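Local coordinates for aeromonas extracellular serine protease (Aeromonas sobria, PDB 3WQB), which cleaves peptide bonds after paired basic residues, one of them lysine, as a calcium-binding, furin-related serine protease and probable virulence factor, at residues 198-203 / 253-258; 209-214 / 356-361. The protein carries 1 engineered substitution. All coordinates share one frame; numbering follows the deposited sequence.

Interaction 1. Residues 198-203 / 253-258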
loop_
_atom_site.group_PDB
_atom_site.type_symbol
_atom_site.label_atom_id
_atom_site.label_comp_id
_atom_site.label_asym_id
_atom_site.label_seq_id
_atom_site.Cartn_x
_atom_site.Cartn_y
_atom_site.Cartn_z
ATOM N N ARG A 198 1.240 15.420 -4.779
ATOM C CA ARG A 198 1.585 16.775 -4.348
ATOM C C ARG A 198 0.973 17.075 -2.984
ATOM O O ARG A 198 1.614 17.700 -2.127
ATOM C CB ARG A 198 1.146 17.798 -5.395
ATOM C CG ARG A 198 1.989 17.755 -6.660
ATOM C CD ARG A 198 1.360 18.545 -7.783
ATOM N NE ARG A 198 2.080 18.355 -9.038
ATOM C CZ ARG A 198 1.780 18.981 -10.171
ATOM N NH1 ARG A 198 0.773 19.844 -10.215
ATOM N NH2 ARG A 198 2.490 18.740 -11.264
ATOM N N LEU A 199 -0.265 16.628 -2.780
ATOM C CA LEU A 199 -0.911 16.794 -1.485
ATOM C C LEU A 199 -0.142 16.043 -0.394
ATOM O O LEU A 199 0.097 16.574 0.695
ATOM C CB LEU A 199 -2.357 16.296 -1.539
ATOM C CG LEU A 199 -3.126 16.281 -0.219
ATOM C CD1 LEU A 199 -3.285 17.692 0.344
ATOM C CD2 LEU A 199 -4.474 15.591 -0.391
ATOM N N PHE A 200 0.220 14.795 -0.681
ATOM C CA PHE A 200 0.911 13.976 0.310
ATOM C C PHE A 200 2.260 14.608 0.652
ATOM O O PHE A 200 2.688 14.563 1.806
ATOM C CB PHE A 200 1.144 12.546 -0.195
ATOM C CG PHE A 200 -0.079 11.636 -0.217
ATOM C CD1 PHE A 200 -1.384 12.102 -0.425
ATOM C CD2 PHE A 200 0.117 10.265 -0.099
ATOM C CE1 PHE A 200 -2.453 11.193 -0.473
ATOM C CE2 PHE A 200 -0.938 9.367 -0.161
ATOM C CZ PHE A 200 -2.223 9.821 -0.366
ATOM N N GLU A 201 2.939 15.170 -0.350
ATOM C CA GLU A 201 4.218 15.844 -0.114
ATOM C C GLU A 201 4.030 17.019 0.837
ATOM O O GLU A 201 4.772 17.163 1.813
ATOM C CB GLU A 201 4.836 16.306 -1.435
ATOM C CG GLU A 201 6.102 17.139 -1.237
ATOM C CD GLU A 201 6.854 17.446 -2.515
ATOM O OE1 GLU A 201 6.435 17.006 -3.607
ATOM O OE2 GLU A 201 7.877 18.150 -2.419
ATOM N N GLN A 202 3.025 17.848 0.568
ATOM C CA GLN A 202 2.795 19.022 1.407
ATOM C C GLN A 202 2.431 18.632 2.836
ATOM O O GLN A 202 2.871 19.253 3.799
ATOM C CB GLN A 202 1.718 19.899 0.788
ATOM C CG GLN A 202 2.201 20.607 -0.447
ATOM C CD GLN A 202 3.549 21.318 -0.235
ATOM O OE1 GLN A 202 3.748 22.031 0.761
ATOM N NE2 GLN A 202 4.471 21.142 -1.185
ATOM N N GLN A 203 1.620 17.587 2.960
ATOM C CA GLN A 203 1.179 17.108 4.256
ATOM C C GLN A 203 2.286 16.426 5.051
ATOM O O GLN A 203 2.313 16.502 6.275
ATOM C CB GLN A 203 -0.006 16.166 4.075
ATOM C CG GLN A 203 -1.321 16.910 3.794
ATOM C CD GLN A 203 -1.847 17.608 5.035
ATOM O OE1 GLN A 203 -1.630 18.806 5.229
ATOM N NE2 GLN A 203 -2.505 16.852 5.899
ATOM N N PHE A 253 6.817 7.360 -2.501
ATOM C CA PHE A 253 7.664 7.777 -1.370
ATOM C C PHE A 253 6.891 8.236 -0.140
ATOM O O PHE A 253 7.207 7.817 0.960
ATOM C CB PHE A 253 8.707 8.825 -1.776
ATOM C CG PHE A 253 9.568 9.291 -0.638
ATOM C CD1 PHE A 253 10.535 8.444 -0.094
ATOM C CD2 PHE A 253 9.410 10.572 -0.098
ATOM C CE1 PHE A 253 11.343 8.868 0.953
ATOM C CE2 PHE A 253 10.208 10.997 0.958
ATOM C CZ PHE A 253 11.179 10.148 1.475
ATOM N N TRP A 254 5.895 9.099 -0.330
ATOM C CA TRP A 254 5.107 9.628 0.794
ATOM C C TRP A 254 4.370 8.512 1.520
ATOM O O TRP A 254 4.191 8.583 2.740
ATOM C CB TRP A 254 4.142 10.725 0.327
ATOM C CG TRP A 254 4.847 11.676 -0.589
ATOM C CD1 TRP A 254 4.620 11.845 -1.922
ATOM C CD2 TRP A 254 5.980 12.504 -0.264
ATOM N NE1 TRP A 254 5.511 12.765 -2.442
ATOM C CE2 TRP A 254 6.361 13.174 -1.448
ATOM C CE3 TRP A 254 6.696 12.758 0.921
ATOM C CZ2 TRP A 254 7.436 14.081 -1.486
ATOM C CZ3 TRP A 254 7.755 13.676 0.884
ATOM C CH2 TRP A 254 8.113 14.313 -0.310
ATOM N N ASN A 255 3.980 7.460 0.793
ATOM C CA ASN A 255 3.394 6.288 1.420
ATOM C C ASN A 255 4.457 5.431 2.075
ATOM O O ASN A 255 5.443 5.054 1.420
ATOM C CB ASN A 255 2.673 5.446 0.372
ATOM C CG ASN A 255 1.304 5.965 0.053
ATOM O OD1 ASN A 255 0.621 6.492 0.929
ATOM N ND2 ASN A 255 0.875 5.806 -1.204
ATOM N N LEU A 256 4.253 5.134 3.358
ATOM C CA LEU A 256 5.028 4.119 4.052
ATOM C C LEU A 256 4.294 2.798 3.814
ATOM O O LEU A 256 3.216 2.573 4.379
ATOM C CB LEU A 256 5.107 4.449 5.549
ATOM C CG LEU A 256 6.123 3.681 6.407
ATOM C CD1 LEU A 256 6.281 4.329 7.770
ATOM C CD2 LEU A 256 5.709 2.222 6.562
ATOM N N VAL A 257 4.868 1.949 2.969
ATOM C CA VAL A 257 4.197 0.723 2.524
ATOM C C VAL A 257 4.563 -0.448 3.433
ATOM O O VAL A 257 5.739 -0.658 3.740
ATOM C CB VAL A 257 4.509 0.410 1.048
ATOM C CG1 VAL A 257 3.708 -0.788 0.580
ATOM C CG2 VAL A 257 4.178 1.604 0.152
ATOM N N VAL A 258 3.548 -1.199 3.880
ATOM C CA VAL A 258 3.773 -2.266 4.861
ATOM C C VAL A 258 3.293 -3.627 4.408
ATOM O O VAL A 258 2.223 -3.754 3.806
ATOM C CB VAL A 258 3.168 -1.934 6.251
ATOM C CG1 VAL A 258 3.764 -0.660 6.799
ATOM C CG2 VAL A 258 1.663 -1.822 6.189
HETATM O O HOH W 1 5.808 14.497 -4.754
#
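The indole of W254 lies flat against helix 191-205, with E201 on one face. CA of E201 sits over the six-membered ring, 3.7 Å from its centroid, a CH-pi contact over the face. F200 C lies on the same face, nearer the rim. On the opposite face is CD2 of F253, the preceding residue, offset toward the rim. A water lies in the indole plane at the edge. It accepts from W254 NE1 at 2.9 Å and donates to E201 OE1 at 2.8 Å. The E201 side chain leaves with CG anti to the backbone N (chi1 174°) and runs extended across the indole. Its CG comes 3.3 Å from W254 CZ2. The carboxylate is tilted only 21° from the indole plane, and its other oxygen, OE2, bonds to Q437. In the subtilisin-like alpha/beta fold, this joins a helix flanking the parallel sheet to the turn that leads into strand 255-261. F200 is a buried helix residue whose ring also stacks on Y212 of strand 211-215. Its CB packs 3.5 Å from W254 CB. The two side chains then run past each other in opposite directions. N255 OD1 meets the F200 ring in its plane, 3.4 Å from CE2, with the amide turned 77° to the ring. This buried amide is held by hydrogen bonds from Q176 NE2 to OD1 and from ND2 to S249 O.

Interaction 2. Residues 209-214 / 356-361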
loop_
_atom_site.group_PDB
_atom_site.type_symbol
_atom_site.label_atom_id
_atom_site.label_comp_id
_atom_site.label_asym_id
_atom_site.label_seq_id
_atom_site.Cartn_x
_atom_site.Cartn_y
_atom_site.Cartn_z
ATOM N N GLY A 209 4.170 17.148 10.762
ATOM C CA GLY A 209 3.981 16.432 9.503
ATOM C C GLY A 209 3.148 15.173 9.636
ATOM O O GLY A 209 3.133 14.522 10.680
ATOM N N ALA A 210 2.456 14.841 8.555
ATOM C CA ALA A 210 1.594 13.659 8.529
ATOM C C ALA A 210 2.257 12.467 7.860
ATOM O O ALA A 210 2.878 12.594 6.806
ATOM C CB ALA A 210 0.291 13.990 7.841
ATOM N N ALA A 211 2.113 11.319 8.501
ATOM C CA ALA A 211 2.590 10.051 7.970
ATOM C C ALA A 211 1.482 9.299 7.241
ATOM O O ALA A 211 0.469 8.935 7.850
ATOM C CB ALA A 211 3.126 9.199 9.099
ATOM N N TYR A 212 1.659 9.123 5.935
ATOM C CA TYR A 212 0.781 8.264 5.134
ATOM C C TYR A 212 1.251 6.824 5.253
ATOM O O TYR A 212 2.427 6.549 5.024
ATOM C CB TYR A 212 0.776 8.722 3.663
ATOM C CG TYR A 212 0.107 10.059 3.500
ATOM C CD1 TYR A 212 0.817 11.250 3.710
ATOM C CD2 TYR A 212 -1.241 10.143 3.159
ATOM C CE1 TYR A 212 0.191 12.487 3.592
ATOM C CE2 TYR A 212 -1.880 11.371 3.044
ATOM C CZ TYR A 212 -1.154 12.543 3.259
ATOM O OH TYR A 212 -1.767 13.764 3.131
ATOM N N ILE A 213 0.336 5.933 5.643
ATOM C CA ILE A 213 0.616 4.505 5.815
ATOM C C ILE A 213 -0.235 3.741 4.816
ATOM O O ILE A 213 -1.414 4.076 4.621
ATOM C CB ILE A 213 0.289 4.040 7.260
ATOM C CG1 ILE A 213 0.729 5.094 8.304
ATOM C CG2 ILE A 213 0.860 2.654 7.524
ATOM C CD1 ILE A 213 2.230 5.353 8.388
ATOM N N LYS A 214 0.348 2.725 4.180
ATOM C CA LYS A 214 -0.243 2.145 2.992
ATOM C C LYS A 214 -0.086 0.624 2.940
ATOM O O LYS A 214 1.020 0.102 3.092
ATOM C CB LYS A 214 0.414 2.786 1.764
ATOM C CG LYS A 214 -0.107 2.321 0.408
ATOM C CD LYS A 214 -1.585 2.666 0.211
ATOM C CE LYS A 214 -1.985 2.556 -1.243
ATOM N NZ LYS A 214 -1.922 1.141 -1.733
ATOM N N LEU A 356 9.224 15.369 16.415
ATOM C CA LEU A 356 9.890 14.614 15.354
ATOM C C LEU A 356 9.120 14.620 14.043
ATOM O O LEU A 356 7.896 14.494 14.024
ATOM C CB LEU A 356 10.165 13.185 15.813
ATOM C CG LEU A 356 11.216 13.115 16.928
ATOM C CD1 LEU A 356 11.519 11.675 17.252
ATOM C CD2 LEU A 356 12.501 13.854 16.549
ATOM N N SER A 357 9.857 14.789 12.952
ATOM C CA SER A 357 9.295 14.764 11.609
ATOM C C SER A 357 8.961 13.330 11.205
ATOM O O SER A 357 9.431 12.359 11.822
ATOM C CB SER A 357 10.302 15.346 10.620
ATOM O OG SER A 357 11.348 14.416 10.397
ATOM N N VAL A 358 8.167 13.205 10.148
ATOM C CA VAL A 358 7.846 11.896 9.598
ATOM C C VAL A 358 9.114 11.151 9.187
ATOM O O VAL A 358 9.248 9.956 9.451
ATOM C CB VAL A 358 6.861 12.025 8.421
ATOM C CG1 VAL A 358 6.660 10.675 7.746
ATOM C CG2 VAL A 358 5.531 12.572 8.923
ATOM N N ARG A 359 10.054 11.852 8.559
ATOM C CA ARG A 359 11.307 11.217 8.183
ATOM C C ARG A 359 12.122 10.764 9.394
ATOM O O ARG A 359 12.758 9.716 9.352
ATOM C CB ARG A 359 12.132 12.105 7.262
ATOM C CG ARG A 359 11.564 12.164 5.854
ATOM C CD ARG A 359 12.128 13.326 5.051
ATOM N NE ARG A 359 13.581 13.262 4.942
ATOM C CZ ARG A 359 14.436 14.111 5.508
ATOM N NH1 ARG A 359 14.012 15.129 6.259
ATOM N NH2 ARG A 359 15.736 13.925 5.324
ATOM N N ASP A 360 12.083 11.536 10.483
ATOM C CA ASP A 360 12.725 11.113 11.726
ATOM C C ASP A 360 12.092 9.837 12.262
ATOM O O ASP A 360 12.800 8.926 12.691
ATOM C CB ASP A 360 12.635 12.206 12.798
ATOM C CG ASP A 360 13.528 13.379 12.514
ATOM O OD1 ASP A 360 14.687 13.163 12.121
ATOM O OD2 ASP A 360 13.056 14.516 12.724
ATOM N N LEU A 361 10.759 9.787 12.253
ATOM C CA LEU A 361 10.052 8.615 12.756
ATOM C C LEU A 361 10.316 7.377 11.900
ATOM O O LEU A 361 10.506 6.279 12.429
ATOM C CB LEU A 361 8.559 8.914 12.875
ATOM C CG LEU A 361 8.245 10.069 13.828
ATOM C CD1 LEU A 361 6.858 10.607 13.545
ATOM C CD2 LEU A 361 8.396 9.665 15.272
#
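G209, A210 and A211 pass the first turn of helix 358-368, with the A211 and V358 CA atoms 5.8 Å apart. V358 makes the contact with both of its methyls. CG1 is anti to the backbone N (chi1 173°) and reaches the A211 side chain, 4.1 Å from CB. CG2 lies mainly against the backbone. It is 3.4 Å from A210 O and also touches G209 O and A211 N. G209 has no side chain where one would point at V358, and A211 offers one methyl. A210 turns its own methyl away. V358 also touches T204 of helix 191-205.

The helix start is fixed by a capping box. S357 is the N-cap, and its OG accepts from D360 N at 3.0 Å. In return S357 N donates to D360 OD2 at 3.2 Å, using the anti lone pair of the carboxylate. D360 OD1 is bonded to L432 N and H429 NE2. The contact joins the start of strand 211-215, in the parallel sheet of the subtilase domain, to a helix much later in the chain. Across it the forces are van der Waals, so it depends on shape, while the capping bonds probably help to hold V358 in place at the helix start.

How the interactions relate
Both contacts are buried, and they meet in the same part of the subtilase domain, with centres 8 Å apart. Helix 191-205 of interaction 1 runs on in the chain to strand 211-215 of interaction 2. That strand is the sheet neighbour of strand 255-261, joined to it by backbone hydrogen bonds, among them L256 N to Y212 O. The stack of Y212 on F200 brings the two contacts together. Interaction 1 buries more surface and mixes aromatic packing with a bridging water and a carboxylate, at the side of the helix that reaches Q437. Interaction 2 is smaller and rests on valine methyls set against backbone atoms and one alanine methyl, with the capping box at the helix end.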